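Local coordinates for protein nine-heme cytochrome c (Desulfovibrio desulfuricans, PDB 1OFW) that carries electrons through nine covalently bound c-type hemes and may form part of a transmembrane redox complex that passes electrons to the cytoplasm for sulfate reduction, at residues Glu107-Cys111 against Arg207-Asp211; Val172-Leu176 against Arg198-Thr202. One frame throughout, in Å; residues are numbered along the deposited sequence.

Contact 1 pairs 107-111 with 207-211. The first segment runs from the end of helix 97-107 into helix 109-112, and the second is the loop between helices 197-206 and 212-217. It closes a loop of 95 residues and ties the N-terminal class III cytochrome c region to the C-terminal one beside heme 4. Contact 2 pairs 172-176 with 198-202 and lies wholly within that long loop, so the two nest and do not cross. It closes a shorter loop of 21 residues that holds the hairpin 181-183/193-195. Helix 197-206 serves both: 198-202 lies on it, and 207-211 follows its end. The contact centres are about 16 Å apart.

Contact 1: residues Glu107-Cys111 against Arg207-Asp211; sequences ERREC and RIKDD. With HEC (heme c), chain F.
The salt bridge of R108 and D211 is a fork: R108 NH2 donates to D211 OD1 at 2.7 Å, and NH1 adds a weak bond to the same oxygen. D211 CG lies anti to the backbone N (chi1 -171°), carrying the carboxylate to R108. OD1 lies in the guanidinium plane, but NH2 meets it from above the carboxylate plane, the two planes being 41° apart. R108 NH2 also donates to E110 OE2 at 2.9 Å, so one nitrogen bridges two carboxylates. Q104 takes a further bond from NH1. D211 is the N-cap of helix 212-217, with OD2 on the backbone N of A214.

These groups line the pocket of heme 4, which lies between the two tetraheme clusters. C111 SG is covalently bonded to heme CAB, a thioether link, and sits 4.0 Å above the centre of the R108 guanidinium. Heme CBB approaches a face of that group. I208 CG2 packs 3.7 Å from CBB, and its CD1 lies near CMC.

Apolar contact continues at E110 CB and R207 CB, 3.9 Å apart. One water accepts weakly from R207 NE and donates to E110 O. A second donates to R207 O and, weakly, to E110 OE2. R109 and R207 bring their NH1 atoms to 4.0 Å, with planes nearly perpendicular. R109 NE binds M274 O, and R207 NH1 binds a propionate of another heme.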
# COMPACT_ATOMS: atom_id res chain seq x y z
N GLU A 107 -4.95 -11.01 0.85
CA GLU A 107 -5.05 -12.39 0.43
C GLU A 107 -3.74 -13.16 0.44
O GLU A 107 -3.76 -14.38 0.22
CB GLU A 107 -5.62 -12.40 -1.00
CG GLU A 107 -7.00 -11.78 -1.07
CD GLU A 107 -7.61 -11.77 -2.46
OE1 GLU A 107 -7.00 -12.32 -3.40
OE2 GLU A 107 -8.71 -11.18 -2.58
N ARG A 108 -2.61 -12.50 0.63
CA ARG A 108 -1.30 -13.10 0.60
C ARG A 108 -0.73 -13.21 2.02
O ARG A 108 -0.60 -12.19 2.68
CB ARG A 108 -0.31 -12.32 -0.25
CG ARG A 108 -0.75 -12.25 -1.72
CD ARG A 108 0.09 -11.39 -2.62
NE ARG A 108 1.51 -11.62 -2.47
CZ ARG A 108 2.48 -10.81 -2.86
NH1 ARG A 108 2.17 -9.70 -3.47
NH2 ARG A 108 3.73 -11.17 -2.62
N ARG A 109 -0.45 -14.43 2.46
CA ARG A 109 -0.08 -14.64 3.85
C ARG A 109 1.07 -13.77 4.32
O ARG A 109 1.06 -13.33 5.47
CB ARG A 109 0.30 -16.11 4.05
CG ARG A 109 0.18 -16.59 5.46
CD ARG A 109 0.76 -17.99 5.73
NE ARG A 109 1.56 -17.82 6.94
CZ ARG A 109 2.83 -17.87 7.30
NH1 ARG A 109 3.82 -18.15 6.46
NH2 ARG A 109 3.13 -17.64 8.59
N GLU A 110 2.06 -13.53 3.47
CA GLU A 110 3.26 -12.79 3.88
C GLU A 110 2.91 -11.33 4.11
O GLU A 110 3.63 -10.62 4.81
CB GLU A 110 4.39 -12.95 2.87
CG GLU A 110 4.12 -12.42 1.49
CD GLU A 110 3.55 -13.43 0.52
OE1 GLU A 110 2.88 -14.39 0.91
OE2 GLU A 110 3.75 -13.28 -0.69
N CYS A 111 1.82 -10.86 3.55
CA CYS A 111 1.38 -9.49 3.71
C CYS A 111 0.31 -9.32 4.77
O CYS A 111 0.19 -8.25 5.39
CB CYS A 111 0.78 -8.99 2.38
SG CYS A 111 1.68 -9.33 0.88
N ARG A 207 10.32 -12.35 4.08
CA ARG A 207 9.26 -12.90 3.25
C ARG A 207 8.78 -11.93 2.15
O ARG A 207 8.07 -12.38 1.23
CB ARG A 207 8.04 -13.28 4.06
CG ARG A 207 8.00 -14.73 4.54
CD ARG A 207 6.71 -14.95 5.39
NE ARG A 207 7.05 -14.41 6.70
CZ ARG A 207 7.12 -14.98 7.88
NH1 ARG A 207 6.86 -16.25 8.13
NH2 ARG A 207 7.48 -14.19 8.88
N ILE A 208 9.14 -10.65 2.27
CA ILE A 208 8.71 -9.66 1.28
C ILE A 208 9.86 -8.94 0.62
O ILE A 208 9.70 -7.90 -0.02
CB ILE A 208 7.80 -8.62 1.96
CG1 ILE A 208 8.47 -7.79 3.02
CG2 ILE A 208 6.59 -9.34 2.55
CD1 ILE A 208 7.73 -6.53 3.41
N LYS A 209 11.09 -9.49 0.78
CA LYS A 209 12.24 -8.66 0.39
C LYS A 209 12.28 -8.41 -1.11
O LYS A 209 12.86 -7.42 -1.56
CB LYS A 209 13.56 -9.28 0.89
CG LYS A 209 13.96 -10.56 0.20
CD LYS A 209 15.17 -11.19 0.91
CE LYS A 209 15.37 -12.61 0.41
NZ LYS A 209 16.31 -13.38 1.26
N ASP A 210 11.68 -9.26 -1.94
CA ASP A 210 11.81 -8.86 -3.36
C ASP A 210 10.51 -8.41 -3.98
O ASP A 210 10.36 -8.26 -5.21
CB ASP A 210 12.40 -10.08 -4.07
CG ASP A 210 13.84 -10.31 -3.63
OD1 ASP A 210 14.65 -9.35 -3.62
OD2 ASP A 210 14.13 -11.47 -3.30
N ASP A 211 9.49 -8.16 -3.15
CA ASP A 211 8.15 -7.88 -3.63
C ASP A 211 8.03 -6.45 -4.12
O ASP A 211 8.27 -5.49 -3.41
CB ASP A 211 7.07 -8.15 -2.56
CG ASP A 211 5.71 -8.04 -3.21
OD1 ASP A 211 5.14 -9.09 -3.60
OD2 ASP A 211 5.17 -6.92 -3.34
FE HEC F . 2.75 -3.27 3.55
CHA HEC F . 1.84 0.07 3.49
CHB HEC F . 1.71 -3.59 0.33
CHC HEC F . 3.75 -6.52 3.53
CHD HEC F . 3.67 -2.96 6.82
NA HEC F . 1.95 -2.03 2.21
C1A HEC F . 1.60 -0.71 2.37
C2A HEC F . 0.89 -0.22 1.21
C3A HEC F . 0.83 -1.25 0.32
C4A HEC F . 1.53 -2.36 0.93
CMA HEC F . 0.16 -1.27 -1.06
CAA HEC F . 0.32 1.19 1.08
CBA HEC F . -0.97 1.34 1.95
CGA HEC F . -2.15 0.69 1.26
O1A HEC F . -2.40 1.00 0.08
O2A HEC F . -2.84 -0.16 1.85
NB HEC F . 2.73 -4.76 2.21
C1B HEC F . 2.24 -4.72 0.92
C2B HEC F . 2.32 -6.01 0.29
C3B HEC F . 2.88 -6.85 1.18
C4B HEC F . 3.16 -6.05 2.38
CMB HEC F . 1.80 -6.27 -1.15
CAB HEC F . 3.19 -8.34 1.06
CBB HEC F . 4.15 -8.66 -0.10
NC HEC F . 3.52 -4.50 4.93
C1C HEC F . 3.91 -5.80 4.69
C2C HEC F . 4.53 -6.34 5.91
C3C HEC F . 4.47 -5.37 6.84
C4C HEC F . 3.87 -4.19 6.23
CMC HEC F . 5.10 -7.76 6.03
CAC HEC F . 4.88 -5.45 8.32
CBC HEC F . 6.38 -5.76 8.54
ND HEC F . 2.68 -1.78 4.87
C1D HEC F . 3.15 -1.84 6.20
C2D HEC F . 3.02 -0.53 6.81
C3D HEC F . 2.52 0.31 5.90
C4D HEC F . 2.32 -0.46 4.69
CMD HEC F . 3.43 -0.24 8.26
CAD HEC F . 2.26 1.83 6.01
CBD HEC F . 0.74 2.16 6.08
CGD HEC F . 0.55 3.67 5.78
O1D HEC F . 0.88 4.47 6.66
O2D HEC F . 0.09 4.05 4.68
O HOH W 1 6.12 -11.25 6.00
O HOH W 2 6.72 -11.80 -1.09

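Contact 2: residues Val172-Leu176 against Arg198-Thr202; sequences VSPML and RRHLT. With HEC (heme c), chain J.
M175 lays its sulfur over a face of the R198 guanidinium, with SD 3.7 Å from NH1. M175 CA also lies above that plane, offset toward its rim. R198 reaches across because CG stands anti to the backbone N (chi1 -171°) and the chain bends at chi3. R198 NE makes a weak hydrogen bond to P174 O, 3.1 Å long and bent to 133°. NH2 passes M175 O at a poor angle and bonds A177 O instead.

P174 is the apolar centre. P174 CB packs 3.8 Å from R198 CG and 4.1 Å from L201 CD2. P174 CB also lies 3.4 Å from T202 OG1. T202 OG1 donates to R198 O at 2.7 Å, while T202 N reaches the oxygen from the opposite face of its plane.

One turn of helix serves two sides here. H200 NE2 binds the iron of heme 8 at 2.0 Å, with H271 as the second axial ligand. R199 NE donates to a propionate of that heme. L201 touches another heme. P174 and M175 of 3-10 segment 174-176, in the loop between helix 152-164 and strand 181-183, pack on the first turns of helix 197-206; strand 193-195 leads into that helix.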
# COMPACT_ATOMS: atom_id res chain seq x y z
N VAL A 172 15.13 0.21 7.14
CA VAL A 172 16.24 0.15 8.08
C VAL A 172 16.41 -1.29 8.50
O VAL A 172 15.56 -2.14 8.55
CB VAL A 172 16.05 0.99 9.35
CG1 VAL A 172 16.02 2.49 9.08
CG2 VAL A 172 14.75 0.60 10.05
N SER A 173 17.68 -1.54 8.86
CA SER A 173 18.05 -2.86 9.37
C SER A 173 17.44 -3.17 10.71
O SER A 173 17.45 -2.28 11.56
CB SER A 173 19.58 -2.79 9.49
OG SER A 173 20.11 -4.03 9.84
N PRO A 174 16.95 -4.38 10.90
CA PRO A 174 16.45 -4.76 12.23
C PRO A 174 17.47 -4.68 13.36
O PRO A 174 17.15 -4.67 14.55
CB PRO A 174 16.09 -6.25 12.06
CG PRO A 174 15.72 -6.33 10.59
CD PRO A 174 16.78 -5.47 9.91
N MET A 175 18.73 -4.66 13.08
CA MET A 175 19.87 -4.43 13.90
C MET A 175 19.84 -3.04 14.55
O MET A 175 20.50 -2.89 15.58
CB MET A 175 21.21 -4.42 13.14
CG MET A 175 21.57 -5.72 12.49
SD MET A 175 21.75 -7.02 13.68
CE MET A 175 21.28 -8.42 12.64
N LEU A 176 19.14 -2.08 13.96
CA LEU A 176 18.99 -0.80 14.62
C LEU A 176 17.81 -0.70 15.58
O LEU A 176 17.57 0.40 16.10
CB LEU A 176 18.86 0.30 13.56
CG LEU A 176 20.07 0.44 12.64
CD1 LEU A 176 19.89 1.60 11.67
CD2 LEU A 176 21.35 0.67 13.45
N ARG A 198 13.62 -8.57 17.30
CA ARG A 198 14.42 -8.61 16.06
C ARG A 198 14.12 -9.82 15.20
O ARG A 198 14.05 -9.77 13.96
CB ARG A 198 15.93 -8.53 16.36
CG ARG A 198 16.79 -8.34 15.15
CD ARG A 198 18.25 -8.18 15.57
NE ARG A 198 18.43 -6.92 16.27
CZ ARG A 198 19.50 -6.59 17.02
NH1 ARG A 198 20.46 -7.50 17.14
NH2 ARG A 198 19.57 -5.39 17.61
N ARG A 199 13.89 -10.97 15.83
CA ARG A 199 13.52 -12.18 15.14
C ARG A 199 12.23 -11.95 14.32
O ARG A 199 12.19 -12.34 13.14
CB ARG A 199 13.31 -13.29 16.13
CG ARG A 199 13.03 -14.65 15.54
CD ARG A 199 12.74 -15.59 16.71
NE ARG A 199 12.33 -16.92 16.32
CZ ARG A 199 13.19 -17.92 16.12
NH1 ARG A 199 14.51 -17.81 16.24
NH2 ARG A 199 12.69 -19.10 15.78
N HIS A 200 11.27 -11.29 14.98
CA HIS A 200 9.98 -10.97 14.36
C HIS A 200 10.17 -10.09 13.13
O HIS A 200 9.75 -10.45 12.01
CB HIS A 200 9.07 -10.28 15.39
CG HIS A 200 8.17 -11.21 16.11
ND1 HIS A 200 8.59 -12.04 17.14
CD2 HIS A 200 6.83 -11.47 15.95
CE1 HIS A 200 7.55 -12.75 17.55
NE2 HIS A 200 6.45 -12.43 16.85
N LEU A 201 10.82 -8.95 13.28
CA LEU A 201 10.95 -7.99 12.20
C LEU A 201 11.76 -8.61 11.07
O LEU A 201 11.42 -8.44 9.91
CB LEU A 201 11.56 -6.71 12.71
CG LEU A 201 11.77 -5.59 11.68
CD1 LEU A 201 10.44 -5.18 11.07
CD2 LEU A 201 12.45 -4.40 12.29
N THR A 202 12.81 -9.34 11.42
CA THR A 202 13.66 -9.98 10.42
C THR A 202 12.85 -10.99 9.61
O THR A 202 12.95 -10.96 8.38
CB THR A 202 14.86 -10.64 11.10
OG1 THR A 202 15.63 -9.65 11.72
CG2 THR A 202 15.78 -11.30 10.07
FE HEC J . 4.55 -13.12 17.01
CHA HEC J . 5.66 -16.25 16.32
CHB HEC J . 4.92 -13.71 20.37
CHC HEC J . 3.46 -9.98 17.70
CHD HEC J . 4.19 -12.50 13.64
NA HEC J . 5.16 -14.66 18.13
C1A HEC J . 5.60 -15.90 17.66
C2A HEC J . 5.97 -16.74 18.77
C3A HEC J . 5.75 -16.04 19.89
C4A HEC J . 5.26 -14.74 19.50
CMA HEC J . 5.91 -16.42 21.37
CAA HEC J . 6.54 -18.15 18.60
CBA HEC J . 8.08 -18.13 18.57
CGA HEC J . 8.85 -16.86 18.34
O1A HEC J . 9.19 -16.66 17.15
O2A HEC J . 9.16 -16.05 19.27
NB HEC J . 4.20 -12.10 18.68
C1B HEC J . 4.45 -12.48 20.00
C2B HEC J . 4.13 -11.39 20.90
C3B HEC J . 3.72 -10.34 20.15
C4B HEC J . 3.77 -10.78 18.77
CMB HEC J . 4.26 -11.51 22.41
CAB HEC J . 3.27 -8.95 20.58
CBB HEC J . 4.19 -8.27 21.61
NC HEC J . 3.91 -11.60 15.89
C1C HEC J . 3.50 -10.38 16.38
C2C HEC J . 3.06 -9.50 15.29
C3C HEC J . 3.31 -10.19 14.17
C4C HEC J . 3.82 -11.49 14.52
CMC HEC J . 2.41 -8.13 15.55
CAC HEC J . 3.05 -9.84 12.68
CBC HEC J . 3.12 -8.35 12.34
ND HEC J . 4.88 -14.16 15.33
C1D HEC J . 4.68 -13.73 14.03
C2D HEC J . 5.03 -14.79 13.11
C3D HEC J . 5.42 -15.85 13.85
C4D HEC J . 5.35 -15.46 15.24
CMD HEC J . 4.93 -14.69 11.58
CAD HEC J . 5.83 -17.23 13.28
CBD HEC J . 7.36 -17.32 13.30
CGD HEC J . 7.95 -16.73 12.04
O1D HEC J . 8.56 -15.64 12.13
O2D HEC J . 7.76 -17.37 10.98